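Local coordinates for protein FAD-binding oxidoreductase (Gulosibacter chungangensis, PDB 7PBG) that oxidises 4-ethylphenol and related 4-alkylphenols, dehydrogenating the alkyl chain to give products such as 4-vinylphenol, with a covalently bound FAD as cofactor, at residues A[115-120]-A[140-145]; A[260-265]-A[340-345]; A[396-401]-A[473-478]. All blocks are in the same frame, centred on the assembly; numbering follows the deposited sequence.

How the contacts relate
Following the chain from its N terminus, contact 1 (115-120 with 140-145) closes a short loop that holds strand 123-126 and most of helix 132-142, within the FAD-binding region. Contact 2 (260-265 with 340-345) then closes a longer one, joining helices 255-266 and 328-342 beside strand 241-249 of the eight-stranded antiparallel sheet. Contact 3 (396-401 with 473-478) comes last, pairing strand 393-402 of that same sheet with strand 474-475, outermost in this chain, next to the flavin. The three loops follow in series; none nests or crosses. Lys-120 of contact 1 pairs with Glu-260 of the second subunit, a residue of contact 2's segment, and contact 3 also touches that subunit.

Contact 1 (A[115-120]-A[140-145]); sequences LEINEK and RDSGAK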
loop_
_atom_site.group_PDB
_atom_site.type_symbol
_atom_site.label_atom_id
_atom_site.label_comp_id
_atom_site.label_asym_id
_atom_site.label_seq_id
_atom_site.Cartn_x
_atom_site.Cartn_y
_atom_site.Cartn_z
ATOM N N LEU A 115 -19.575 -12.310 0.621
ATOM C CA LEU A 115 -19.942 -12.492 2.047
ATOM C C LEU A 115 -20.480 -11.217 2.666
ATOM O O LEU A 115 -21.114 -11.307 3.719
ATOM C CB LEU A 115 -18.746 -13.025 2.819
ATOM C CG LEU A 115 -18.309 -14.390 2.327
ATOM C CD1 LEU A 115 -17.080 -14.806 3.030
ATOM C CD2 LEU A 115 -19.388 -15.445 2.526
ATOM N N GLU A 116 -20.190 -10.067 2.072
ATOM C CA GLU A 116 -20.587 -8.778 2.662
ATOM C C GLU A 116 -20.546 -7.745 1.547
ATOM O O GLU A 116 -19.567 -7.699 0.809
ATOM C CB GLU A 116 -19.700 -8.389 3.835
ATOM C CG GLU A 116 -20.137 -7.094 4.515
ATOM C CD GLU A 116 -19.433 -6.762 5.819
ATOM O OE1 GLU A 116 -18.479 -7.458 6.141
ATOM O OE2 GLU A 116 -19.884 -5.802 6.517
ATOM N N ILE A 117 -21.501 -6.841 1.583
ATOM C CA ILE A 117 -21.491 -5.565 0.824
ATOM C C ILE A 117 -21.888 -4.489 1.832
ATOM O O ILE A 117 -23.070 -4.324 2.157
ATOM C CB ILE A 117 -22.413 -5.604 -0.376
ATOM C CG1 ILE A 117 -22.042 -6.728 -1.346
ATOM C CG2 ILE A 117 -22.467 -4.253 -1.070
ATOM C CD1 ILE A 117 -23.168 -7.020 -2.288
ATOM N N ASN A 118 -20.878 -3.816 2.345
ATOM C CA ASN A 118 -21.088 -2.815 3.408
ATOM C C ASN A 118 -21.216 -1.463 2.715
ATOM O O ASN A 118 -20.165 -0.889 2.288
ATOM C CB ASN A 118 -19.953 -2.909 4.418
ATOM C CG ASN A 118 -20.217 -2.075 5.652
ATOM O OD1 ASN A 118 -20.699 -0.936 5.561
ATOM N ND2 ASN A 118 -19.909 -2.653 6.806
ATOM N N GLU A 119 -22.420 -0.914 2.663
ATOM C CA GLU A 119 -22.581 0.399 1.989
ATOM C C GLU A 119 -21.953 1.536 2.827
ATOM O O GLU A 119 -21.291 2.381 2.248
ATOM C CB GLU A 119 -24.052 0.687 1.757
ATOM C CG GLU A 119 -24.262 1.953 0.952
ATOM C CD GLU A 119 -25.701 2.115 0.480
ATOM O OE1 GLU A 119 -26.607 1.418 1.057
ATOM O OE2 GLU A 119 -25.901 2.891 -0.493
ATOM N N LYS A 120 -22.225 1.592 4.136
ATOM C CA LYS A 120 -21.817 2.719 5.005
ATOM C C LYS A 120 -20.293 2.891 4.936
ATOM O O LYS A 120 -19.852 4.011 5.008
ATOM C CB LYS A 120 -22.241 2.453 6.454
ATOM C CG LYS A 120 -21.910 3.586 7.423
ATOM C CD LYS A 120 -22.563 3.414 8.784
ATOM C CE LYS A 120 -22.288 4.603 9.687
ATOM N NZ LYS A 120 -22.998 4.517 10.986
ATOM N N ARG A 140 -25.297 -4.428 -7.407
ATOM C CA ARG A 140 -26.477 -3.839 -8.075
ATOM C C ARG A 140 -27.729 -4.303 -7.334
ATOM O O ARG A 140 -28.588 -3.444 -6.964
ATOM C CB ARG A 140 -26.565 -4.246 -9.540
ATOM C CG ARG A 140 -27.815 -3.719 -10.229
ATOM C CD ARG A 140 -27.935 -4.392 -11.579
ATOM N NE ARG A 140 -28.130 -5.838 -11.437
ATOM C CZ ARG A 140 -27.919 -6.743 -12.389
ATOM N NH1 ARG A 140 -27.471 -6.376 -13.577
ATOM N NH2 ARG A 140 -28.126 -8.021 -12.122
ATOM N N ASP A 141 -27.828 -5.594 -7.079
ATOM C CA ASP A 141 -29.071 -6.162 -6.486
ATOM C C ASP A 141 -29.210 -5.785 -4.995
ATOM O O ASP A 141 -30.339 -5.881 -4.503
ATOM C CB ASP A 141 -29.167 -7.651 -6.777
ATOM C CG ASP A 141 -29.247 -7.948 -8.263
ATOM O OD1 ASP A 141 -29.587 -7.029 -9.075
ATOM O OD2 ASP A 141 -28.884 -9.040 -8.616
ATOM N N SER A 142 -28.111 -5.410 -4.297
ATOM C CA SER A 142 -28.090 -4.977 -2.866
ATOM C C SER A 142 -28.684 -3.574 -2.706
ATOM O O SER A 142 -29.098 -3.248 -1.563
ATOM C CB SER A 142 -26.699 -5.018 -2.284
ATOM O OG SER A 142 -25.939 -3.866 -2.667
ATOM N N GLY A 143 -28.715 -2.776 -3.785
ATOM C CA GLY A 143 -29.113 -1.372 -3.686
ATOM C C GLY A 143 -27.950 -0.497 -3.234
ATOM O O GLY A 143 -28.125 0.719 -3.226
ATOM N N ALA A 144 -26.822 -1.063 -2.828
ATOM C CA ALA A 144 -25.710 -0.242 -2.264
ATOM C C ALA A 144 -25.142 0.698 -3.351
ATOM O O ALA A 144 -24.901 0.248 -4.488
ATOM C CB ALA A 144 -24.662 -1.152 -1.680
ATOM N N LYS A 145 -24.929 1.977 -3.038
ATOM C CA LYS A 145 -24.413 2.987 -3.997
ATOM C C LYS A 145 -22.878 2.933 -4.031
ATOM O O LYS A 145 -22.191 3.899 -3.667
ATOM C CB LYS A 145 -24.938 4.383 -3.651
ATOM C CG LYS A 145 -26.462 4.464 -3.572
ATOM C CD LYS A 145 -27.171 3.898 -4.771
ATOM C CE LYS A 145 -28.661 4.197 -4.789
ATOM N NZ LYS A 145 -29.484 2.969 -4.611
#
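A carboxylate just past the end of strand 114-118 takes a backbone N-H just beyond a helix: Glu-119 OE2 accepts from Lys-145 N at 2.9 Å, in a nearly straight bond (167°) that arrives from well above the carboxylate plane rather than within it. The Glu-119 side chain gets there fully extended, with CG opposite the backbone N (chi1 -174°), and runs alongside Lys-145, both pointing the same way. Its aliphatic part is used as well, since Glu-119 CB lies 3.9 Å from Ala-144 CB. The ammonium of Lys-145 turns back to its own segment, NZ donating to Gly-143 O at 3.0 Å; its charge, not in contact with that of Glu-119, may still favour the carboxylate electrostatically. Two residues before Glu-119, on the strand itself, Ile-117 CG2 rests on Ala-144 CB at 3.8 Å and equally near Ser-142 OG. That hydroxyl is tied to the helix, bonded to Val-139 O and accepting from Ala-144 N at 2.9 Å, which fixes the turn presenting the alanine methyl. Gly-143, with positive phi, is where the chain leaves helix 132-142. The arrangement is a helix C-terminal exit with an ST turn, packed at the surface against the end of strand 114-118 in the FAD-binding domain of the PCMH type.

Contact 2 (A[260-265]-A[340-345]); sequences ETTLPL and DAYLQI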
loop_
_atom_site.group_PDB
_atom_site.type_symbol
_atom_site.label_atom_id
_atom_site.label_comp_id
_atom_site.label_asym_id
_atom_site.label_seq_id
_atom_site.Cartn_x
_atom_site.Cartn_y
_atom_site.Cartn_z
ATOM N N GLU A 260 3.162 13.386 -22.897
ATOM C CA GLU A 260 3.666 14.561 -22.179
ATOM C C GLU A 260 2.482 15.466 -21.827
ATOM O O GLU A 260 2.598 16.176 -20.840
ATOM C CB GLU A 260 4.737 15.269 -22.981
ATOM C CG GLU A 260 6.007 14.462 -23.065
ATOM C CD GLU A 260 6.842 14.361 -21.798
ATOM O OE1 GLU A 260 6.602 15.136 -20.852
ATOM O OE2 GLU A 260 7.775 13.545 -21.781
ATOM N N THR A 261 1.368 15.415 -22.567
ATOM C CA THR A 261 0.158 16.188 -22.210
ATOM C C THR A 261 -0.561 15.530 -21.020
ATOM O O THR A 261 -1.068 16.241 -20.112
ATOM C CB THR A 261 -0.804 16.354 -23.390
ATOM O OG1 THR A 261 -0.066 17.005 -24.425
ATOM C CG2 THR A 261 -2.038 17.167 -23.063
ATOM N N THR A 262 -0.555 14.212 -20.998
ATOM C CA THR A 262 -1.280 13.389 -20.003
ATOM C C THR A 262 -0.686 13.601 -18.594
ATOM O O THR A 262 -1.421 13.818 -17.662
ATOM C CB THR A 262 -1.244 11.903 -20.384
ATOM O OG1 THR A 262 -1.826 11.716 -21.679
ATOM C CG2 THR A 262 -1.941 11.094 -19.322
ATOM N N LEU A 263 0.643 13.558 -18.460
ATOM C CA LEU A 263 1.310 13.483 -17.152
ATOM C C LEU A 263 0.811 14.632 -16.270
ATOM O O LEU A 263 0.372 14.384 -15.159
ATOM C CB LEU A 263 2.828 13.542 -17.348
ATOM C CG LEU A 263 3.624 13.632 -16.057
ATOM C CD1 LEU A 263 3.419 12.411 -15.191
ATOM C CD2 LEU A 263 5.083 13.832 -16.377
ATOM N N PRO A 264 0.943 15.919 -16.658
ATOM C CA PRO A 264 0.595 17.009 -15.745
ATOM C C PRO A 264 -0.908 17.069 -15.429
ATOM O O PRO A 264 -1.233 17.648 -14.391
ATOM C CB PRO A 264 1.080 18.278 -16.461
ATOM C CG PRO A 264 1.113 17.868 -17.914
ATOM C CD PRO A 264 1.597 16.438 -17.867
ATOM N N LEU A 265 -1.753 16.486 -16.295
ATOM C CA LEU A 265 -3.206 16.412 -16.060
ATOM C C LEU A 265 -3.581 15.296 -15.091
ATOM O O LEU A 265 -4.694 15.325 -14.574
ATOM C CB LEU A 265 -3.942 16.185 -17.372
ATOM C CG LEU A 265 -3.793 17.309 -18.391
ATOM C CD1 LEU A 265 -4.379 16.844 -19.695
ATOM C CD2 LEU A 265 -4.404 18.621 -17.876
ATOM N N ASP A 340 -9.258 20.983 -23.923
ATOM C CA ASP A 340 -8.413 22.141 -24.325
ATOM C C ASP A 340 -6.957 21.712 -24.443
ATOM O O ASP A 340 -6.265 22.192 -25.383
ATOM C CB ASP A 340 -8.511 23.291 -23.339
ATOM C CG ASP A 340 -9.806 24.074 -23.434
ATOM O OD1 ASP A 340 -9.971 24.957 -22.584
ATOM O OD2 ASP A 340 -10.641 23.773 -24.315
ATOM N N ALA A 341 -6.517 20.825 -23.571
ATOM C CA ALA A 341 -5.119 20.349 -23.564
ATOM C C ALA A 341 -4.809 19.511 -24.813
ATOM O O ALA A 341 -3.839 19.816 -25.528
ATOM C CB ALA A 341 -4.789 19.572 -22.304
ATOM N N TYR A 342 -5.597 18.480 -25.079
ATOM C CA TYR A 342 -5.295 17.467 -26.093
ATOM C C TYR A 342 -5.583 18.018 -27.494
ATOM O O TYR A 342 -4.950 17.576 -28.455
ATOM C CB TYR A 342 -6.055 16.194 -25.778
ATOM C CG TYR A 342 -5.507 15.379 -24.636
ATOM C CD1 TYR A 342 -4.367 14.620 -24.824
ATOM C CD2 TYR A 342 -6.149 15.343 -23.411
ATOM C CE1 TYR A 342 -3.868 13.817 -23.807
ATOM C CE2 TYR A 342 -5.688 14.531 -22.386
ATOM C CZ TYR A 342 -4.568 13.750 -22.605
ATOM O OH TYR A 342 -4.228 12.992 -21.540
ATOM N N LEU A 343 -6.520 18.959 -27.607
ATOM C CA LEU A 343 -6.919 19.469 -28.938
ATOM C C LEU A 343 -5.863 20.442 -29.455
ATOM O O LEU A 343 -5.962 20.758 -30.648
ATOM C CB LEU A 343 -8.302 20.117 -28.942
ATOM C CG LEU A 343 -9.522 19.195 -28.852
ATOM C CD1 LEU A 343 -10.766 20.020 -29.059
ATOM C CD2 LEU A 343 -9.498 18.056 -29.826
ATOM N N GLN A 344 -4.866 20.807 -28.650
ATOM C CA GLN A 344 -3.694 21.556 -29.180
ATOM C C GLN A 344 -2.785 20.657 -30.022
ATOM O O GLN A 344 -1.881 21.206 -30.680
ATOM C CB GLN A 344 -2.896 22.221 -28.079
ATOM C CG GLN A 344 -3.660 23.320 -27.378
ATOM C CD GLN A 344 -2.668 24.217 -26.696
ATOM O OE1 GLN A 344 -1.905 23.734 -25.877
ATOM N NE2 GLN A 344 -2.654 25.502 -27.041
ATOM N N ILE A 345 -2.942 19.336 -29.950
ATOM C CA ILE A 345 -2.223 18.415 -30.866
ATOM C C ILE A 345 -2.912 18.476 -32.212
ATOM O O ILE A 345 -4.081 18.124 -32.315
ATOM C CB ILE A 345 -2.127 17.006 -30.287
ATOM C CG1 ILE A 345 -1.413 17.077 -28.936
ATOM C CG2 ILE A 345 -1.453 16.063 -31.272
ATOM C CD1 ILE A 345 -1.342 15.752 -28.178
#
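Tyr-342 reaches across to helix 255-266 and is held at two places, its hydroxyl and one ring face. Tyr-342 OH donates to Thr-262 OG1 at 2.7 Å, and the threonine oxygen stands at the ring edge, near its plane. Thr-262 OG1 is itself bonded to Ile-258 O, one turn back in the helix, which helps orient it; Tyr-342, a buried residue, has its hydroxyl paired there. Over one face of the ring sits the methyl of Thr-261, a CH-pi contact with CG2 4.0 Å from the ring centroid and 17° off the normal. Thr-261 CG2 lies opposite its backbone N, while OG1, beside that N (chi1 -58°), bonds to Ala-257 O; the methyl is thereby left to face the tyrosine. The same methyl meets Ala-341 CB at 3.7 Å. Leu-265 CD1 completes this close-packed part, 3.8 Å from Ala-341 CB and as near to Tyr-342 CE2, which it approaches obliquely. Replacing Tyr-342 with an alanine is likely to leave Thr-262 OG1 without its donor and open a gap beside Thr-261 CG2 and Leu-265 CD1. The looser margin is at Ile-345, which ends the type I turn begun at Tyr-342: its CD1 comes no nearer than 4.2 Å to Thr-261 OG1, and it buries little surface here. Inward, Tyr-342 also packs on Leu-272 and on Ile-247 and Phe-249. Helix 255-266 thus packs on the C-terminal end of helix 328-342, whose Tyr-342 also rests on strand 241-249, an alpha+beta arrangement of helices against an antiparallel sheet, away from the flavin.

Contact 3 (A[396-401]-A[473-478]); sequences FFYAPV and YGIYRA. With FAD (flavin-adenine dinucleotide), chain C.
Ile-475 pushes its CD1 methyl against 398-400, close to the backbone N atoms of Ala-399 and Pro-400, and crosses Tyr-398 at about a right angle; Ile-475 CD1 lies 3.4 Å from Tyr-398 CE1. It runs alongside Pro-400, whose CD lies over the centre of one face of the Tyr-398 ring, so the methyl meets phenol and proline together. Tyr-476 stands across Val-401 at roughly a right angle, its CD2 3.7 Å from Val-401 CG1; its CG lies between backbone N and carbonyl carbon (chi1 54°), which brings the CD2-CE2 side of the ring against 399-401. A water sits over the centre of one face of that ring, accepting from Tyr-476 N. Val-401 N donates to Gly-474 O at 2.9 Å. Beyond the pairing, Arg-477 extends to the FAD: NH2 donates to O3' at 2.7 Å and NH1 to O2 at 3.2 Å, while Glu-164 holds NE. Phe-397 brings its CZ to 3.5 Å from FAD C9, the flavin carbon lying near the phenyl plane. A single sound backbone bond in a weakly bonded antiparallel pairing thus lies beside Phe-397 and Arg-477 of the flavin pocket, in an FAD-linked oxidase C-terminal domain.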
loop_
_atom_site.group_PDB
_atom_site.type_symbol
_atom_site.label_atom_id
_atom_site.label_comp_id
_atom_site.label_asym_id
_atom_site.label_seq_id
_atom_site.Cartn_x
_atom_site.Cartn_y
_atom_site.Cartn_z
ATOM N N PHE A 396 0.411 -12.918 -24.743
ATOM C CA PHE A 396 1.612 -13.253 -23.956
ATOM C C PHE A 396 2.282 -11.936 -23.630
ATOM O O PHE A 396 2.986 -11.418 -24.461
ATOM C CB PHE A 396 2.442 -14.221 -24.791
ATOM C CG PHE A 396 3.675 -14.806 -24.154
ATOM C CD1 PHE A 396 3.572 -15.832 -23.244
ATOM C CD2 PHE A 396 4.943 -14.319 -24.463
ATOM C CE1 PHE A 396 4.699 -16.392 -22.664
ATOM C CE2 PHE A 396 6.066 -14.883 -23.895
ATOM C CZ PHE A 396 5.953 -15.916 -23.001
ATOM N N PHE A 397 2.016 -11.397 -22.434
ATOM C CA PHE A 397 2.232 -9.960 -22.163
ATOM C C PHE A 397 3.723 -9.656 -21.976
ATOM O O PHE A 397 4.407 -10.381 -21.271
ATOM C CB PHE A 397 1.453 -9.498 -20.928
ATOM C CG PHE A 397 -0.013 -9.362 -21.187
ATOM C CD1 PHE A 397 -0.510 -8.302 -21.939
ATOM C CD2 PHE A 397 -0.899 -10.271 -20.647
ATOM C CE1 PHE A 397 -1.866 -8.210 -22.214
ATOM C CE2 PHE A 397 -2.263 -10.168 -20.894
ATOM C CZ PHE A 397 -2.741 -9.111 -21.660
ATOM N N TYR A 398 4.154 -8.580 -22.588
ATOM C CA TYR A 398 5.392 -7.831 -22.232
ATOM C C TYR A 398 4.941 -6.474 -21.726
ATOM O O TYR A 398 4.515 -5.645 -22.549
ATOM C CB TYR A 398 6.288 -7.696 -23.445
ATOM C CG TYR A 398 7.462 -6.764 -23.258
ATOM C CD1 TYR A 398 8.487 -7.095 -22.395
ATOM C CD2 TYR A 398 7.534 -5.563 -23.940
ATOM C CE1 TYR A 398 9.536 -6.226 -22.168
ATOM C CE2 TYR A 398 8.617 -4.714 -23.767
ATOM C CZ TYR A 398 9.605 -5.036 -22.858
ATOM O OH TYR A 398 10.673 -4.211 -22.638
ATOM N N ALA A 399 5.043 -6.225 -20.419
ATOM C CA ALA A 399 4.469 -4.977 -19.848
ATOM C C ALA A 399 5.465 -4.278 -18.927
ATOM O O ALA A 399 5.324 -4.347 -17.715
ATOM C CB ALA A 399 3.197 -5.306 -19.157
ATOM N N PRO A 400 6.493 -3.625 -19.482
ATOM C CA PRO A 400 7.433 -2.933 -18.622
ATOM C C PRO A 400 6.931 -1.602 -18.074
ATOM O O PRO A 400 6.172 -0.893 -18.703
ATOM C CB PRO A 400 8.627 -2.667 -19.521
ATOM C CG PRO A 400 8.032 -2.562 -20.907
ATOM C CD PRO A 400 6.884 -3.576 -20.900
ATOM N N VAL A 401 7.564 -1.214 -16.973
ATOM C CA VAL A 401 7.250 0.043 -16.279
ATOM C C VAL A 401 8.496 0.925 -16.388
ATOM O O VAL A 401 9.614 0.417 -16.342
ATOM C CB VAL A 401 6.811 -0.195 -14.827
ATOM C CG1 VAL A 401 7.832 -0.929 -13.984
ATOM C CG2 VAL A 401 6.348 1.099 -14.167
ATOM N N TYR A 473 14.070 -0.636 -18.219
ATOM C CA TYR A 473 12.601 -0.878 -18.250
ATOM C C TYR A 473 12.348 -2.288 -17.727
ATOM O O TYR A 473 12.874 -3.247 -18.306
ATOM C CB TYR A 473 12.073 -0.793 -19.673
ATOM C CG TYR A 473 12.344 0.494 -20.407
ATOM C CD1 TYR A 473 12.429 0.503 -21.789
ATOM C CD2 TYR A 473 12.557 1.689 -19.730
ATOM C CE1 TYR A 473 12.684 1.674 -22.483
ATOM C CE2 TYR A 473 12.835 2.863 -20.412
ATOM C CZ TYR A 473 12.874 2.855 -21.795
ATOM O OH TYR A 473 13.108 4.018 -22.475
ATOM N N GLY A 474 11.672 -2.371 -16.598
ATOM C CA GLY A 474 11.540 -3.615 -15.848
ATOM C C GLY A 474 10.119 -4.127 -15.930
ATOM O O GLY A 474 9.169 -3.346 -15.945
ATOM N N ILE A 475 10.028 -5.422 -15.950
ATOM C CA ILE A 475 8.739 -6.153 -16.061
ATOM C C ILE A 475 8.290 -6.422 -14.634
ATOM O O ILE A 475 9.111 -6.904 -13.850
ATOM C CB ILE A 475 8.974 -7.441 -16.878
ATOM C CG1 ILE A 475 9.280 -7.125 -18.345
ATOM C CG2 ILE A 475 7.804 -8.384 -16.727
ATOM C CD1 ILE A 475 8.155 -6.436 -19.053
ATOM N N TYR A 476 7.029 -6.235 -14.303
ATOM C CA TYR A 476 6.566 -6.514 -12.919
ATOM C C TYR A 476 5.424 -7.533 -12.904
ATOM O O TYR A 476 4.884 -7.730 -11.857
ATOM C CB TYR A 476 6.062 -5.217 -12.297
ATOM C CG TYR A 476 5.023 -4.560 -13.150
ATOM C CD1 TYR A 476 3.698 -4.970 -13.104
ATOM C CD2 TYR A 476 5.390 -3.648 -14.117
ATOM C CE1 TYR A 476 2.768 -4.449 -13.983
ATOM C CE2 TYR A 476 4.466 -3.092 -14.979
ATOM C CZ TYR A 476 3.152 -3.520 -14.923
ATOM O OH TYR A 476 2.236 -2.977 -15.771
ATOM N N ARG A 477 5.154 -8.196 -14.016
ATOM C CA ARG A 477 4.159 -9.297 -14.082
ATOM C C ARG A 477 4.554 -10.122 -15.297
ATOM O O ARG A 477 4.812 -9.545 -16.346
ATOM C CB ARG A 477 2.757 -8.719 -14.206
ATOM C CG ARG A 477 1.658 -9.745 -13.962
ATOM C CD ARG A 477 0.304 -9.167 -14.033
ATOM N NE ARG A 477 -0.756 -10.155 -13.978
ATOM C CZ ARG A 477 -2.019 -9.833 -14.086
ATOM N NH1 ARG A 477 -2.352 -8.564 -14.213
ATOM N NH2 ARG A 477 -2.944 -10.749 -14.051
ATOM N N ALA A 478 4.670 -11.422 -15.145
ATOM C CA ALA A 478 5.165 -12.217 -16.281
ATOM C C ALA A 478 4.622 -13.639 -16.251
ATOM O O ALA A 478 4.463 -14.225 -15.183
ATOM C CB ALA A 478 6.668 -12.179 -16.246
HETATM P PA FAD C . -6.257 -16.270 -11.052
HETATM O O1A FAD C . -5.788 -16.986 -12.277
HETATM O O2A FAD C . -7.268 -16.950 -10.162
HETATM O O5B FAD C . -4.998 -15.938 -10.177
HETATM C C5B FAD C . -3.805 -15.415 -10.746
HETATM C C4B FAD C . -2.654 -15.845 -9.869
HETATM O O4B FAD C . -2.770 -15.253 -8.542
HETATM C C3B FAD C . -2.543 -17.353 -9.593
HETATM O O3B FAD C . -1.890 -18.031 -10.663
HETATM C C2B FAD C . -1.821 -17.387 -8.236
HETATM O O2B FAD C . -0.431 -17.219 -8.443
HETATM C C1B FAD C . -2.450 -16.192 -7.529
HETATM N N9A FAD C . -3.651 -16.491 -6.793
HETATM C C8A FAD C . -4.924 -16.281 -7.220
HETATM N N7A FAD C . -5.805 -16.628 -6.328
HETATM C C5A FAD C . -5.078 -17.151 -5.285
HETATM C C6A FAD C . -5.455 -17.639 -4.030
HETATM N N6A FAD C . -6.732 -17.771 -3.650
HETATM N N1A FAD C . -4.464 -18.066 -3.215
HETATM C C2A FAD C . -3.176 -17.927 -3.621
HETATM N N3A FAD C . -2.707 -17.448 -4.766
HETATM C C4A FAD C . -3.727 -17.074 -5.564
HETATM N N1 FAD C . -5.216 -8.044 -16.251
HETATM C C2 FAD C . -5.388 -6.942 -15.543
HETATM O O2 FAD C . -5.012 -6.878 -14.344
HETATM N N3 FAD C . -6.046 -5.880 -16.044
HETATM C C4 FAD C . -6.496 -5.832 -17.332
HETATM O O4 FAD C . -7.162 -4.852 -17.718
HETATM C C4X FAD C . -6.298 -6.945 -18.127
HETATM N N5 FAD C . -6.713 -6.892 -19.365
HETATM C C5X FAD C . -6.513 -8.017 -20.127
HETATM C C6 FAD C . -6.974 -7.995 -21.451
HETATM C C7 FAD C . -6.869 -9.098 -22.276
HETATM C C7M FAD C . -7.398 -9.028 -23.694
HETATM C C8 FAD C . -6.290 -10.275 -21.754
HETATM C C8M FAD C . -6.153 -11.497 -22.611
HETATM C C9 FAD C . -5.802 -10.297 -20.464
HETATM C C9A FAD C . -5.911 -9.185 -19.609
HETATM N N10 FAD C . -5.485 -9.194 -18.284
HETATM C C10 FAD C . -5.676 -8.071 -17.493
HETATM C "C1'" FAD C . -4.920 -10.412 -17.647
HETATM C "C2'" FAD C . -5.984 -11.307 -16.991
HETATM O "O2'" FAD C . -7.164 -11.445 -17.853
HETATM C "C3'" FAD C . -6.523 -10.802 -15.636
HETATM O "O3'" FAD C . -5.466 -10.326 -14.839
HETATM C "C4'" FAD C . -7.326 -11.824 -14.820
HETATM O "O4'" FAD C . -8.209 -11.144 -13.913
HETATM C "C5'" FAD C . -6.416 -12.750 -14.060
HETATM O "O5'" FAD C . -6.997 -14.050 -13.892
HETATM P P FAD C . -7.861 -14.417 -12.601
HETATM O O1P FAD C . -8.713 -15.606 -12.932
HETATM O O2P FAD C . -8.540 -13.155 -12.174
HETATM O O3P FAD C . -6.772 -14.817 -11.500
HETATM O O HOH W 1 5.175 -8.818 -19.034
HETATM O O HOH W 2 4.866 -6.207 -16.258
HETATM O O HOH W 3 11.876 0.189 -14.810
#